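Local atomic coordinates of protein yhhW (Escherichia coli, PDB entry 1TQ5), a protein that cleaves the flavonoid quercetin with molecular oxygen in vitro as a metal-dependent, pirin-type 2,3-dioxygenase, though its physiological role is unknown. Residues M1-A7 against D203-D209; V68-V73 against Q84-G88; E89-S94 against R129-F135. All coordinates share one frame; numbering follows the deposited sequence.

Contact 1 of 3, residues M1-A7 against D203-D209; sequences MIYLRKA and DGLAIWD. With CD (cadmium ion), chain D.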
loop_
_atom_site.group_PDB
_atom_site.type_symbol
_atom_site.label_atom_id
_atom_site.label_comp_id
_atom_site.label_asym_id
_atom_site.label_seq_id
_atom_site.Cartn_x
_atom_site.Cartn_y
_atom_site.Cartn_z
HETATM N N MSE A 1 -8.232 10.125 17.952
HETATM C CA MSE A 1 -6.888 9.480 17.913
HETATM C C MSE A 1 -6.263 9.640 16.532
HETATM O O MSE A 1 -6.840 9.216 15.527
HETATM C CB MSE A 1 -7.005 7.992 18.247
HETATM C CG MSE A 1 -7.547 7.691 19.637
HETATM SE SE MSE A 1 -6.458 8.250 20.961
HETATM C CE MSE A 1 -7.113 9.908 21.264
ATOM N N ILE A 2 -5.085 10.256 16.490
ATOM C CA ILE A 2 -4.367 10.472 15.241
ATOM C C ILE A 2 -2.880 10.360 15.549
ATOM O O ILE A 2 -2.358 11.063 16.416
ATOM C CB ILE A 2 -4.701 11.868 14.642
ATOM C CG1 ILE A 2 -4.087 12.021 13.246
ATOM C CG2 ILE A 2 -4.243 12.965 15.585
ATOM C CD1 ILE A 2 -2.582 12.105 13.212
ATOM N N TYR A 3 -2.196 9.468 14.842
ATOM C CA TYR A 3 -0.779 9.275 15.087
ATOM C C TYR A 3 0.075 9.315 13.835
ATOM O O TYR A 3 -0.262 8.736 12.804
ATOM C CB TYR A 3 -0.590 7.972 15.855
ATOM C CG TYR A 3 -1.325 8.008 17.178
ATOM C CD1 TYR A 3 -0.888 8.834 18.215
ATOM C CD2 TYR A 3 -2.494 7.270 17.374
ATOM C CE1 TYR A 3 -1.594 8.928 19.408
ATOM C CE2 TYR A 3 -3.210 7.360 18.566
ATOM C CZ TYR A 3 -2.753 8.191 19.578
ATOM O OH TYR A 3 -3.453 8.280 20.761
ATOM N N LEU A 4 1.192 10.021 13.936
ATOM C CA LEU A 4 2.096 10.174 12.813
ATOM C C LEU A 4 3.230 9.159 12.821
ATOM O O LEU A 4 3.978 9.049 13.790
ATOM C CB LEU A 4 2.674 11.595 12.809
ATOM C CG LEU A 4 3.731 11.966 11.763
ATOM C CD1 LEU A 4 3.109 12.062 10.384
ATOM C CD2 LEU A 4 4.357 13.301 12.152
ATOM N N ARG A 5 3.338 8.406 11.731
ATOM C CA ARG A 5 4.406 7.431 11.569
ATOM C C ARG A 5 5.426 8.112 10.653
ATOM O O ARG A 5 5.299 8.057 9.432
ATOM C CB ARG A 5 3.857 6.164 10.911
ATOM C CG ARG A 5 4.902 5.130 10.531
ATOM C CD ARG A 5 5.769 4.761 11.714
ATOM N NE ARG A 5 6.435 3.475 11.523
ATOM C CZ ARG A 5 7.448 3.056 12.271
ATOM N NH1 ARG A 5 7.909 3.829 13.243
ATOM N NH2 ARG A 5 7.986 1.864 12.063
ATOM N N LYS A 6 6.423 8.763 11.245
ATOM C CA LYS A 6 7.436 9.478 10.474
ATOM C C LYS A 6 8.230 8.597 9.531
ATOM O O LYS A 6 8.625 7.488 9.885
ATOM C CB LYS A 6 8.412 10.209 11.401
ATOM C CG LYS A 6 7.831 11.436 12.091
ATOM C CD LYS A 6 8.920 12.186 12.849
ATOM C CE LYS A 6 8.372 13.411 13.571
ATOM N NZ LYS A 6 7.427 13.045 14.660
ATOM N N ALA A 7 8.476 9.109 8.331
ATOM C CA ALA A 7 9.231 8.377 7.324
ATOM C C ALA A 7 10.631 7.971 7.792
ATOM O O ALA A 7 11.066 6.853 7.529
ATOM C CB ALA A 7 9.334 9.205 6.048
ATOM N N ASP A 203 5.378 9.713 4.788
ATOM C CA ASP A 203 4.835 9.658 6.145
ATOM C C ASP A 203 3.525 8.890 6.139
ATOM O O ASP A 203 2.815 8.854 5.134
ATOM C CB ASP A 203 4.527 11.054 6.705
ATOM C CG ASP A 203 5.751 11.790 7.167
ATOM O OD1 ASP A 203 6.720 11.125 7.593
ATOM O OD2 ASP A 203 5.733 13.043 7.124
ATOM N N GLY A 204 3.196 8.301 7.281
ATOM C CA GLY A 204 1.949 7.577 7.405
ATOM C C GLY A 204 1.208 8.134 8.599
ATOM O O GLY A 204 1.839 8.641 9.535
ATOM N N LEU A 205 -0.119 8.048 8.568
ATOM C CA LEU A 205 -0.960 8.546 9.649
ATOM C C LEU A 205 -1.982 7.492 10.063
ATOM O O LEU A 205 -2.696 6.961 9.218
ATOM C CB LEU A 205 -1.716 9.801 9.196
ATOM C CG LEU A 205 -0.915 11.083 8.967
ATOM C CD1 LEU A 205 -1.782 12.108 8.256
ATOM C CD2 LEU A 205 -0.431 11.634 10.304
ATOM N N ALA A 206 -2.040 7.189 11.358
ATOM C CA ALA A 206 -3.001 6.226 11.894
ATOM C C ALA A 206 -4.127 7.050 12.508
ATOM O O ALA A 206 -3.878 7.971 13.295
ATOM C CB ALA A 206 -2.349 5.364 12.956
ATOM N N ILE A 207 -5.366 6.723 12.157
ATOM C CA ILE A 207 -6.508 7.478 12.657
ATOM C C ILE A 207 -7.688 6.586 12.992
ATOM O O ILE A 207 -8.026 5.692 12.229
ATOM C CB ILE A 207 -6.982 8.499 11.600
ATOM C CG1 ILE A 207 -5.831 9.434 11.232
ATOM C CG2 ILE A 207 -8.197 9.281 12.115
ATOM C CD1 ILE A 207 -6.064 10.204 9.947
ATOM N N TRP A 208 -8.318 6.837 14.133
ATOM C CA TRP A 208 -9.490 6.071 14.526
ATOM C C TRP A 208 -10.278 6.859 15.561
ATOM O O TRP A 208 -9.798 7.872 16.075
ATOM C CB TRP A 208 -9.081 4.690 15.054
ATOM C CG TRP A 208 -8.447 4.684 16.407
ATOM C CD1 TRP A 208 -9.086 4.733 17.612
ATOM C CD2 TRP A 208 -7.046 4.599 16.700
ATOM N NE1 TRP A 208 -8.172 4.679 18.638
ATOM C CE2 TRP A 208 -6.911 4.597 18.106
ATOM C CE3 TRP A 208 -5.889 4.522 15.909
ATOM C CZ2 TRP A 208 -5.668 4.523 18.743
ATOM C CZ3 TRP A 208 -4.650 4.447 16.542
ATOM C CH2 TRP A 208 -4.551 4.447 17.946
ATOM N N ASP A 209 -11.487 6.398 15.863
ATOM C CA ASP A 209 -12.353 7.082 16.815
ATOM C C ASP A 209 -12.747 8.449 16.265
ATOM O O ASP A 209 -13.077 9.365 17.017
ATOM C CB ASP A 209 -11.669 7.245 18.176
ATOM C CG ASP A 209 -11.711 5.975 19.009
ATOM O OD1 ASP A 209 -12.461 5.044 18.640
ATOM O OD2 ASP A 209 -11.003 5.913 20.038
HETATM CD CD CD D . 8.172 13.229 7.534
HETATM O O HOH W 1 8.716 15.764 6.987
HETATM O O HOH W 2 8.665 12.886 5.121
HETATM O O HOH W 3 10.413 12.208 8.375
HETATM O O HOH W 4 7.392 14.280 9.753
#

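Contact 2 of 3, residues V68-V73 against Q84-G88; sequences VLEGTV and QVPAG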
loop_
_atom_site.group_PDB
_atom_site.type_symbol
_atom_site.label_atom_id
_atom_site.label_comp_id
_atom_site.label_asym_id
_atom_site.label_seq_id
_atom_site.Cartn_x
_atom_site.Cartn_y
_atom_site.Cartn_z
ATOM N N VAL A 68 3.551 0.474 -8.140
ATOM C CA VAL A 68 4.809 0.916 -8.730
ATOM C C VAL A 68 4.850 2.434 -8.869
ATOM O O VAL A 68 3.985 3.036 -9.506
ATOM C CB VAL A 68 5.026 0.282 -10.120
ATOM C CG1 VAL A 68 6.393 0.670 -10.661
ATOM C CG2 VAL A 68 4.897 -1.241 -10.023
ATOM N N LEU A 69 5.870 3.035 -8.268
ATOM C CA LEU A 69 6.050 4.481 -8.282
ATOM C C LEU A 69 7.004 4.946 -9.378
ATOM O O LEU A 69 6.808 6.005 -9.976
ATOM C CB LEU A 69 6.585 4.937 -6.926
ATOM C CG LEU A 69 5.734 4.548 -5.714
ATOM C CD1 LEU A 69 6.453 4.927 -4.430
ATOM C CD2 LEU A 69 4.391 5.243 -5.798
ATOM N N GLU A 70 8.036 4.152 -9.637
ATOM C CA GLU A 70 9.026 4.497 -10.649
ATOM C C GLU A 70 9.615 3.230 -11.262
ATOM O O GLU A 70 9.903 2.263 -10.553
ATOM C CB GLU A 70 10.136 5.334 -10.009
ATOM C CG GLU A 70 11.235 5.781 -10.965
ATOM C CD GLU A 70 12.421 6.389 -10.231
ATOM O OE1 GLU A 70 12.205 7.314 -9.419
ATOM O OE2 GLU A 70 13.568 5.945 -10.466
ATOM N N GLY A 71 9.788 3.239 -12.581
ATOM C CA GLY A 71 10.342 2.083 -13.258
ATOM C C GLY A 71 9.306 1.039 -13.643
ATOM O O GLY A 71 8.134 1.348 -13.881
ATOM N N THR A 72 9.748 -0.212 -13.705
ATOM C CA THR A 72 8.875 -1.313 -14.073
ATOM C C THR A 72 9.188 -2.541 -13.227
ATOM O O THR A 72 10.329 -2.749 -12.821
ATOM C CB THR A 72 9.071 -1.699 -15.562
ATOM O OG1 THR A 72 8.960 -0.531 -16.387
ATOM C CG2 THR A 72 8.014 -2.715 -15.999
ATOM N N VAL A 73 8.168 -3.347 -12.953
ATOM C CA VAL A 73 8.355 -4.573 -12.197
ATOM C C VAL A 73 7.764 -5.727 -12.994
ATOM O O VAL A 73 6.711 -5.589 -13.619
ATOM C CB VAL A 73 7.676 -4.517 -10.813
ATOM C CG1 VAL A 73 6.171 -4.387 -10.965
ATOM C CG2 VAL A 73 8.034 -5.770 -10.018
ATOM N N GLN A 84 4.075 -7.365 -16.640
ATOM C CA GLN A 84 4.945 -6.218 -16.393
ATOM C C GLN A 84 4.085 -5.034 -15.960
ATOM O O GLN A 84 3.167 -4.622 -16.671
ATOM C CB GLN A 84 5.759 -5.862 -17.640
ATOM C CG GLN A 84 6.834 -6.889 -17.962
ATOM C CD GLN A 84 7.997 -6.305 -18.738
ATOM O OE1 GLN A 84 8.976 -6.997 -19.015
ATOM N NE2 GLN A 84 7.898 -5.026 -19.093
ATOM N N VAL A 85 4.389 -4.500 -14.782
ATOM C CA VAL A 85 3.636 -3.389 -14.209
ATOM C C VAL A 85 4.471 -2.115 -14.184
ATOM O O VAL A 85 5.420 -2.000 -13.407
ATOM C CB VAL A 85 3.182 -3.744 -12.769
ATOM C CG1 VAL A 85 2.284 -2.653 -12.202
ATOM C CG2 VAL A 85 2.451 -5.081 -12.781
ATOM N N PRO A 86 4.125 -1.133 -15.036
ATOM C CA PRO A 86 4.873 0.126 -15.084
ATOM C C PRO A 86 4.483 1.068 -13.954
ATOM O O PRO A 86 3.520 0.822 -13.236
ATOM C CB PRO A 86 4.502 0.681 -16.448
ATOM C CG PRO A 86 3.054 0.297 -16.546
ATOM C CD PRO A 86 3.059 -1.143 -16.057
ATOM N N ALA A 87 5.242 2.146 -13.802
ATOM C CA ALA A 87 4.974 3.122 -12.761
ATOM C C ALA A 87 3.558 3.656 -12.911
ATOM O O ALA A 87 3.089 3.892 -14.027
ATOM C CB ALA A 87 5.977 4.259 -12.844
ATOM N N GLY A 88 2.881 3.834 -11.783
ATOM C CA GLY A 88 1.520 4.338 -11.806
ATOM C C GLY A 88 0.479 3.236 -11.738
ATOM O O GLY A 88 -0.691 3.500 -11.461
#

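Contact 3 of 3, residues E89-S94 against R129-F135; sequences EFQIMS and RYEQRRF. With CD (cadmium ion), chain E.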
loop_
_atom_site.group_PDB
_atom_site.type_symbol
_atom_site.label_atom_id
_atom_site.label_comp_id
_atom_site.label_asym_id
_atom_site.label_seq_id
_atom_site.Cartn_x
_atom_site.Cartn_y
_atom_site.Cartn_z
ATOM N N GLU A 89 0.891 1.996 -11.981
ATOM C CA GLU A 89 -0.061 0.895 -11.947
ATOM C C GLU A 89 -0.026 0.052 -10.679
ATOM O O GLU A 89 0.888 0.158 -9.860
ATOM C CB GLU A 89 0.123 0.005 -13.176
ATOM C CG GLU A 89 -0.200 0.728 -14.477
ATOM C CD GLU A 89 -0.237 -0.202 -15.667
ATOM O OE1 GLU A 89 -0.222 -1.435 -15.458
ATOM O OE2 GLU A 89 -0.290 0.301 -16.811
ATOM N N PHE A 90 -1.046 -0.784 -10.532
ATOM C CA PHE A 90 -1.194 -1.662 -9.382
ATOM C C PHE A 90 -1.302 -3.104 -9.849
ATOM O O PHE A 90 -1.500 -3.380 -11.029
ATOM C CB PHE A 90 -2.487 -1.335 -8.624
ATOM C CG PHE A 90 -2.490 0.004 -7.938
ATOM C CD1 PHE A 90 -2.038 0.133 -6.630
ATOM C CD2 PHE A 90 -2.982 1.129 -8.588
ATOM C CE1 PHE A 90 -2.084 1.368 -5.975
ATOM C CE2 PHE A 90 -3.030 2.364 -7.945
ATOM C CZ PHE A 90 -2.581 2.484 -6.634
ATOM N N GLN A 91 -1.181 -4.021 -8.900
ATOM C CA GLN A 91 -1.331 -5.438 -9.164
ATOM C C GLN A 91 -1.703 -6.010 -7.807
ATOM O O GLN A 91 -1.292 -5.480 -6.777
ATOM C CB GLN A 91 -0.027 -6.065 -9.680
ATOM C CG GLN A 91 1.000 -6.448 -8.610
ATOM C CD GLN A 91 2.256 -7.072 -9.201
ATOM O OE1 GLN A 91 2.250 -7.553 -10.330
ATOM N NE2 GLN A 91 3.337 -7.074 -8.428
ATOM N N ILE A 92 -2.519 -7.053 -7.794
ATOM C CA ILE A 92 -2.882 -7.659 -6.529
ATOM C C ILE A 92 -2.863 -9.168 -6.678
ATOM O O ILE A 92 -3.169 -9.703 -7.746
ATOM C CB ILE A 92 -4.270 -7.187 -6.038
ATOM C CG1 ILE A 92 -4.505 -7.685 -4.607
ATOM C CG2 ILE A 92 -5.360 -7.693 -6.964
ATOM C CD1 ILE A 92 -5.743 -7.109 -3.944
HETATM N N MSE A 93 -2.483 -9.848 -5.605
HETATM C CA MSE A 93 -2.407 -11.299 -5.603
HETATM C C MSE A 93 -2.906 -11.849 -4.269
HETATM O O MSE A 93 -2.567 -11.326 -3.205
HETATM C CB MSE A 93 -0.954 -11.716 -5.829
HETATM C CG MSE A 93 -0.706 -13.203 -5.987
HETATM SE SE MSE A 93 1.063 -13.518 -6.242
HETATM C CE MSE A 93 1.624 -13.639 -4.533
ATOM N N SER A 94 -3.727 -12.888 -4.332
ATOM C CA SER A 94 -4.244 -13.535 -3.136
ATOM C C SER A 94 -3.487 -14.847 -2.993
ATOM O O SER A 94 -3.595 -15.722 -3.850
ATOM C CB SER A 94 -5.741 -13.827 -3.280
ATOM O OG SER A 94 -6.502 -12.633 -3.337
ATOM N N ARG A 129 -5.408 -16.181 -6.742
ATOM C CA ARG A 129 -5.815 -15.359 -7.875
ATOM C C ARG A 129 -4.846 -14.207 -8.093
ATOM O O ARG A 129 -4.204 -13.729 -7.155
ATOM C CB ARG A 129 -7.217 -14.803 -7.647
ATOM C CG ARG A 129 -7.323 -13.943 -6.408
ATOM C CD ARG A 129 -7.694 -12.511 -6.744
ATOM N NE ARG A 129 -7.565 -11.658 -5.567
ATOM C CZ ARG A 129 -7.986 -10.401 -5.495
ATOM N NH1 ARG A 129 -8.576 -9.830 -6.539
ATOM N NH2 ARG A 129 -7.817 -9.718 -4.371
ATOM N N TYR A 130 -4.739 -13.768 -9.342
ATOM C CA TYR A 130 -3.859 -12.666 -9.685
ATOM C C TYR A 130 -4.544 -11.699 -10.629
ATOM O O TYR A 130 -4.991 -12.082 -11.712
ATOM C CB TYR A 130 -2.578 -13.162 -10.350
ATOM C CG TYR A 130 -1.702 -12.021 -10.811
ATOM C CD1 TYR A 130 -1.030 -11.221 -9.887
ATOM C CD2 TYR A 130 -1.602 -11.693 -12.165
ATOM C CE1 TYR A 130 -0.285 -10.121 -10.293
ATOM C CE2 TYR A 130 -0.860 -10.594 -12.585
ATOM C CZ TYR A 130 -0.206 -9.810 -11.639
ATOM O OH TYR A 130 0.514 -8.707 -12.036
ATOM N N GLU A 131 -4.617 -10.440 -10.218
ATOM C CA GLU A 131 -5.240 -9.422 -11.040
ATOM C C GLU A 131 -4.370 -8.181 -11.155
ATOM O O GLU A 131 -3.581 -7.857 -10.262
ATOM C CB GLU A 131 -6.613 -9.048 -10.477
ATOM C CG GLU A 131 -7.631 -10.165 -10.580
ATOM C CD GLU A 131 -9.030 -9.700 -10.243
ATOM O OE1 GLU A 131 -9.570 -8.855 -10.988
ATOM O OE2 GLU A 131 -9.583 -10.175 -9.230
ATOM N N GLN A 132 -4.516 -7.495 -12.277
ATOM C CA GLN A 132 -3.756 -6.286 -12.536
ATOM C C GLN A 132 -4.708 -5.356 -13.258
ATOM O O GLN A 132 -5.538 -5.815 -14.044
ATOM C CB GLN A 132 -2.551 -6.614 -13.421
ATOM C CG GLN A 132 -1.465 -5.551 -13.473
ATOM C CD GLN A 132 -1.810 -4.374 -14.367
ATOM O OE1 GLN A 132 -2.175 -4.548 -15.533
ATOM N NE2 GLN A 132 -1.682 -3.164 -13.829
ATOM N N ARG A 133 -4.606 -4.060 -12.988
ATOM C CA ARG A 133 -5.483 -3.100 -13.644
ATOM C C ARG A 133 -4.814 -1.768 -13.926
ATOM O O ARG A 133 -3.985 -1.288 -13.146
ATOM C CB ARG A 133 -6.742 -2.858 -12.800
ATOM C CG ARG A 133 -7.703 -1.823 -13.397
ATOM C CD ARG A 133 -9.129 -2.078 -12.949
ATOM N NE ARG A 133 -10.108 -1.298 -13.705
ATOM C CZ ARG A 133 -11.419 -1.535 -13.689
ATOM N NH1 ARG A 133 -11.904 -2.532 -12.961
ATOM N NH2 ARG A 133 -12.250 -0.774 -14.387
ATOM N N ARG A 134 -5.180 -1.180 -15.057
ATOM C CA ARG A 134 -4.660 0.118 -15.440
ATOM C C ARG A 134 -5.797 1.119 -15.338
ATOM O O ARG A 134 -6.719 1.113 -16.162
ATOM C CB ARG A 134 -4.129 0.103 -16.867
ATOM C CG ARG A 134 -3.747 1.480 -17.356
ATOM C CD ARG A 134 -2.953 1.417 -18.630
ATOM N NE ARG A 134 -2.573 2.752 -19.071
ATOM C CZ ARG A 134 -1.515 3.008 -19.827
ATOM N NH1 ARG A 134 -0.730 2.015 -20.223
ATOM N NH2 ARG A 134 -1.244 4.254 -20.191
ATOM N N PHE A 135 -5.724 1.962 -14.315
ATOM C CA PHE A 135 -6.729 2.988 -14.067
ATOM C C PHE A 135 -6.396 4.215 -14.901
ATOM O O PHE A 135 -5.234 4.449 -15.241
ATOM C CB PHE A 135 -6.732 3.374 -12.584
ATOM C CG PHE A 135 -7.058 2.234 -11.655
ATOM C CD1 PHE A 135 -8.381 1.886 -11.394
ATOM C CD2 PHE A 135 -6.046 1.503 -11.050
ATOM C CE1 PHE A 135 -8.687 0.828 -10.544
ATOM C CE2 PHE A 135 -6.343 0.439 -10.199
ATOM C CZ PHE A 135 -7.669 0.104 -9.946
HETATM CD CD CD E . -0.375 -2.046 -17.922
HETATM O O HOH W 5 0.558 -4.329 -17.019
#

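Contact 1 of 3, residues M1-A7 against D203-D209
D203 OD1 is gripped by two partners where this antiparallel strand pair ends: A7 N donates a 2.8 Å hydrogen bond to it, and a cadmium ion binds OD1 at 2.6 Å. OD2 of the same carboxylate holds the ion too, making D203 a bidentate ligand beside four waters, and it also accepts a bond from S200 N. These links fix the rotation of the carboxylate, and the cation would probably polarise it. The pairing lays strand 2-5 as an outermost strand beside 204-208, so that the N terminus of the chain is carried by the sheet of the C-terminal cupin domain. Y3 and R5 form hydrogen-bonded pairs with A206 and G204; Y3 N reaches A206 O at 2.7 Å, within the carbonyl plane. On the face carrying I2, L4, L205 and I207, L205 CD2 lies 3.6 Å from I2 CD1 and equally close to L4 CD1. Beside them I2 CG1 runs alongside I207 CG1 at 3.7 Å. V197 and I194 extend this apolar layer. The other face bears R5, whose chain leads away to Y29 OH, T23 O and the ring of F34. Farther along, selenomethionine M1 lays its CB over the five-membered ring of W208, 3.5 Å from the centroid and 17° off the normal, while SE is bent to an oblique position. W208 CG stands between its own backbone N and carbonyl carbon (chi1 73°), a setting that brings the indole to M1 and Y3, and R182 makes a cation-pi contact with it. The Y3 ring meets the indole with the planes at 44°, and W208 CH2 comes up near the plane of the tyrosine ring, 3.3 Å from Y3 CE2.

Contact 2 of 3, residues V68-V73 against Q84-G88
The flat groups that meet here are peptide units, and the carbonyls of V85 and V73 are approached quite differently. V73 N comes to V85 O from above the carbonyl plane, 38° out of it, at 3.1 Å, whereas V85 N points almost straight at V73 O and makes the shorter bond, 2.8 Å. The two residues form the hydrogen-bonded pair of a beta hairpin built from strands 72-77 and 82-86. Their side chains lie side by side: V73 CG1, set between the backbone N and the carbonyl carbon (chi1 64°), presses on V85 CB at 3.5 Å, and V73 is also close to the putative metal ligand E103. V68 points toward 85-87, where the hairpin strand passes into the turn. Its CG2 meets V85 CG1 at 3.7 Å, and its CG1 rests on A87 CA at 3.5 Å. With an alanine at V68 both branches are gone, which would probably open a gap between V85 CG1 and A87 and leave the turn less firmly seated. Beyond P86 the chain bends round the end of strand 63-70: G88 N gives V68 O a nearly linear bond of 2.7 Å, and A87 CB lies 3.5 Å from L69 O. L69 and E70 both face H113 in a classic beta bulge, from which E70 reaches out to a salt bridge with R111, and G71 then carries the chain into the hairpin. The contact thus joins two sheets of the N-terminal cupin: strand 63-70 runs between 112-119 and 90-94 in one, while the hairpin lies beside 99-104 in the other.

Contact 3 of 3, residues E89-S94 against R129-F135
S94 and R129 form the tight end of this antiparallel pair, with R129 NE donating in the guanidinium plane to S94 OG at 2.7 Å and 175°. I92 CG2 covers one face of the guanidinium, and R129 NH1 makes a 2.9 Å salt bridge to E131 OE2. E63 is a further partner, reaching both S94 OG and R129 NH2, and K155 O takes NH2 as well. I92 and E131 bond each other both ways, I92 N to E131 O at 2.8 Å, while the last bond, R129 N to S94 O, is weak. On the other face Q91 CG lies between the backbone N and the carbonyl carbon (chi1 82°), bringing OE1 to the edge of the Y130 ring, where Y130 OH donates to it at 2.7 Å with amide and ring planes 75° apart; T66 holds Q91 NE2. Toward E89 the pairing slackens. Q132 NE2 bonds F90 O at 2.8 Å and only weakly E89 OE1, while F90 N is buried without a partner. The E89 carboxylate chelates a cadmium ion, and solvent-exposed R134 merely lays its CD 3.4 Å from E89 OE2. Strand 129-133 edges the seven-stranded sheet of the N-terminal cupin; M93 lies next to the metal ligand H101 and Q91 next to E103, a probable ligand, consistent with a cupin barrel around its metal site.

How the contacts relate
From the N terminus, the chain first lays down strand 2-5, whose partner in contact 1 arrives very late: 195 residues separate 1-7 from 203-209, and contacts 2 and 3 are both nested inside that long loop. Contact 2 closes a short one of ten residues, and contact 3 opens directly after it, so the two are in series and do not cross. They also touch: V68 N lies 3.2 Å from E89 O, a probable hydrogen bond, and V85 packs against Q91 and Q132. Both belong to the N-terminal cupin, whereas contact 1, with its centre about 27 Å from either of theirs and across the middle of the molecule, ties the chain's start to the C-terminal cupin.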